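Side-chain contact in Alr1585 protein (Nostoc sp., PDB 5C2I), which binds haem and, as a DyP-type peroxidase, probably uses hydrogen peroxide to oxidise dyes and other substrates: residues 44-49 / 168-173. The protein carries 1 engineered substitution. Residues are numbered along the deposited sequence; the frame is centred on the assembly and turned at random.
Sequences VHLFLQ and QITQKL
Leu48 and Leu173 meet tip to tip, both methyls of one facing both of the other: Leu48 CD1 lies 3.8 Å from Leu173 CD1, and Leu48 CD2 lies 3.9 Å from Leu173 CD2. With CG opposite its backbone N (chi1 178°), Leu173 extends from the helix so that its two methyls reach those of Leu48.

One helical turn earlier, and two residues back along the strand, the second apolar contact is made at a different angle. Leu46 crosses Thr170 at about a right angle, its CD1 resting 3.7 Å from Thr170 CG2, and the same methyl lies more loosely against Leu173 CD2 at 4.4 Å. Thr170 meets the strand through CG2, while its OG1 is satisfied within the helix by Val166 O and also Asn167 O.

No hydrogen bond joins the two segments, whose axes run nearly parallel (4°) and approach to 12.1 Å. Helix 159-176 packs on one face of the antiparallel sheet and leads into strand 177-189, the neighbour of strand 42-50; the strand order 93-98, 150-156, 42-50, 177-189 matches the ferredoxin-like βαββαβ topology of the dimeric α+β barrel family. Trp61 of helix 55-68 also touches Leu173, while Phe47 points to the other face and meets Tyr256 edge-to-face. Between these two segments the contact is made by buried methyl groups, so its cohesion rests on dispersion and the exclusion of water, without directional bonds.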
loop_
_atom_site.group_PDB
_atom_site.type_symbol
_atom_site.label_atom_id
_atom_site.label_comp_id
_atom_site.label_asym_id
_atom_site.label_seq_id
_atom_site.Cartn_x
_atom_site.Cartn_y
_atom_site.Cartn_z
ATOM N N VAL A 44 -21.622 -12.191 -3.433
ATOM C CA VAL A 44 -22.607 -12.570 -2.409
ATOM C C VAL A 44 -23.414 -13.710 -2.992
ATOM O O VAL A 44 -23.883 -13.641 -4.146
ATOM C CB VAL A 44 -23.505 -11.394 -2.005
ATOM C CG1 VAL A 44 -24.599 -11.819 -1.035
ATOM C CG2 VAL A 44 -22.671 -10.240 -1.412
ATOM N N HIS A 45 -23.574 -14.748 -2.188
ATOM C CA HIS A 45 -24.364 -15.917 -2.538
ATOM C C HIS A 45 -25.545 -15.976 -1.584
ATOM O O HIS A 45 -25.343 -16.082 -0.371
ATOM C CB HIS A 45 -23.524 -17.186 -2.364
ATOM C CG HIS A 45 -22.334 -17.253 -3.259
ATOM N ND1 HIS A 45 -21.310 -18.147 -3.037
ATOM C CD2 HIS A 45 -21.969 -16.516 -4.338
ATOM C CE1 HIS A 45 -20.392 -17.987 -3.975
ATOM N NE2 HIS A 45 -20.762 -16.995 -4.762
ATOM N N LEU A 46 -26.765 -15.877 -2.122
ATOM C CA LEU A 46 -27.993 -15.968 -1.323
ATOM C C LEU A 46 -28.750 -17.225 -1.703
ATOM O O LEU A 46 -29.209 -17.372 -2.841
ATOM C CB LEU A 46 -28.858 -14.745 -1.537
ATOM C CG LEU A 46 -28.248 -13.383 -1.340
ATOM C CD1 LEU A 46 -29.225 -12.279 -1.750
ATOM C CD2 LEU A 46 -27.794 -13.213 0.108
ATOM N N PHE A 47 -28.875 -18.139 -0.748
ATOM C CA PHE A 47 -29.606 -19.371 -0.948
ATOM C C PHE A 47 -31.027 -19.168 -0.480
ATOM O O PHE A 47 -31.258 -18.684 0.632
ATOM C CB PHE A 47 -28.969 -20.525 -0.180
ATOM C CG PHE A 47 -27.645 -20.939 -0.738
ATOM C CD1 PHE A 47 -26.475 -20.292 -0.351
ATOM C CD2 PHE A 47 -27.571 -21.931 -1.658
ATOM C CE1 PHE A 47 -25.242 -20.663 -0.878
ATOM C CE2 PHE A 47 -26.359 -22.289 -2.231
ATOM C CZ PHE A 47 -25.194 -21.681 -1.823
ATOM N N LEU A 48 -31.977 -19.538 -1.324
ATOM C CA LEU A 48 -33.364 -19.231 -1.124
ATOM C C LEU A 48 -34.242 -20.424 -0.999
ATOM O O LEU A 48 -34.044 -21.412 -1.671
ATOM C CB LEU A 48 -33.896 -18.442 -2.321
ATOM C CG LEU A 48 -33.093 -17.243 -2.757
ATOM C CD1 LEU A 48 -33.821 -16.586 -3.941
ATOM C CD2 LEU A 48 -32.916 -16.240 -1.627
ATOM N N GLN A 49 -35.232 -20.303 -0.121
ATOM C CA GLN A 49 -36.406 -21.167 -0.090
ATOM C C GLN A 49 -37.637 -20.280 -0.236
ATOM O O GLN A 49 -37.917 -19.402 0.624
ATOM C CB GLN A 49 -36.506 -21.912 1.213
ATOM C CG GLN A 49 -37.634 -22.918 1.297
ATOM C CD GLN A 49 -37.638 -23.589 2.664
ATOM O OE1 GLN A 49 -38.430 -23.261 3.509
ATOM N NE2 GLN A 49 -36.718 -24.504 2.879
ATOM N N GLN A 168 -30.566 -3.620 -1.225
ATOM C CA GLN A 168 -31.713 -3.163 -1.996
ATOM C C GLN A 168 -32.477 -4.329 -2.631
ATOM O O GLN A 168 -33.686 -4.427 -2.481
ATOM C CB GLN A 168 -31.251 -2.224 -3.092
ATOM C CG GLN A 168 -32.374 -1.577 -3.871
ATOM C CD GLN A 168 -31.847 -0.504 -4.818
ATOM O OE1 GLN A 168 -30.728 0.009 -4.666
ATOM N NE2 GLN A 168 -32.642 -0.169 -5.810
ATOM N N ILE A 169 -31.761 -5.206 -3.313
ATOM C CA ILE A 169 -32.360 -6.374 -3.946
ATOM C C ILE A 169 -33.149 -7.210 -2.928
ATOM O O ILE A 169 -34.273 -7.656 -3.216
ATOM C CB ILE A 169 -31.286 -7.255 -4.643
ATOM C CG1 ILE A 169 -30.768 -6.546 -5.892
ATOM C CG2 ILE A 169 -31.824 -8.650 -4.923
ATOM C CD1 ILE A 169 -29.488 -7.122 -6.408
ATOM N N THR A 170 -32.597 -7.395 -1.725
ATOM C CA THR A 170 -33.221 -8.272 -0.760
ATOM C C THR A 170 -34.541 -7.748 -0.160
ATOM O O THR A 170 -35.276 -8.533 0.443
ATOM C CB THR A 170 -32.259 -8.719 0.356
ATOM O OG1 THR A 170 -31.705 -7.576 1.014
ATOM C CG2 THR A 170 -31.128 -9.535 -0.242
ATOM N N GLN A 171 -34.837 -6.461 -0.294
ATOM C CA GLN A 171 -36.064 -5.945 0.277
ATOM C C GLN A 171 -37.284 -6.594 -0.323
ATOM O O GLN A 171 -38.138 -7.065 0.430
ATOM C CB GLN A 171 -36.175 -4.431 0.141
ATOM C CG GLN A 171 -35.156 -3.719 1.016
ATOM C CD GLN A 171 -35.698 -2.452 1.613
ATOM O OE1 GLN A 171 -36.774 -2.452 2.228
ATOM N NE2 GLN A 171 -34.949 -1.394 1.495
ATOM N N LYS A 172 -37.370 -6.622 -1.655
ATOM C CA LYS A 172 -38.531 -7.248 -2.286
ATOM C C LYS A 172 -38.390 -8.753 -2.222
ATOM O O LYS A 172 -39.374 -9.462 -2.120
ATOM C CB LYS A 172 -38.715 -6.767 -3.719
ATOM C CG LYS A 172 -39.324 -5.371 -3.759
ATOM C CD LYS A 172 -39.927 -5.012 -5.107
ATOM C CE LYS A 172 -40.703 -3.711 -4.977
ATOM N NZ LYS A 172 -41.118 -3.143 -6.295
ATOM N N LEU A 173 -37.155 -9.234 -2.268
ATOM C CA LEU A 173 -36.929 -10.671 -2.233
ATOM C C LEU A 173 -37.479 -11.311 -0.953
ATOM O O LEU A 173 -38.064 -12.393 -0.987
ATOM C CB LEU A 173 -35.445 -10.981 -2.406
ATOM C CG LEU A 173 -34.962 -12.422 -2.356
ATOM C CD1 LEU A 173 -35.710 -13.310 -3.335
ATOM C CD2 LEU A 173 -33.486 -12.501 -2.658
#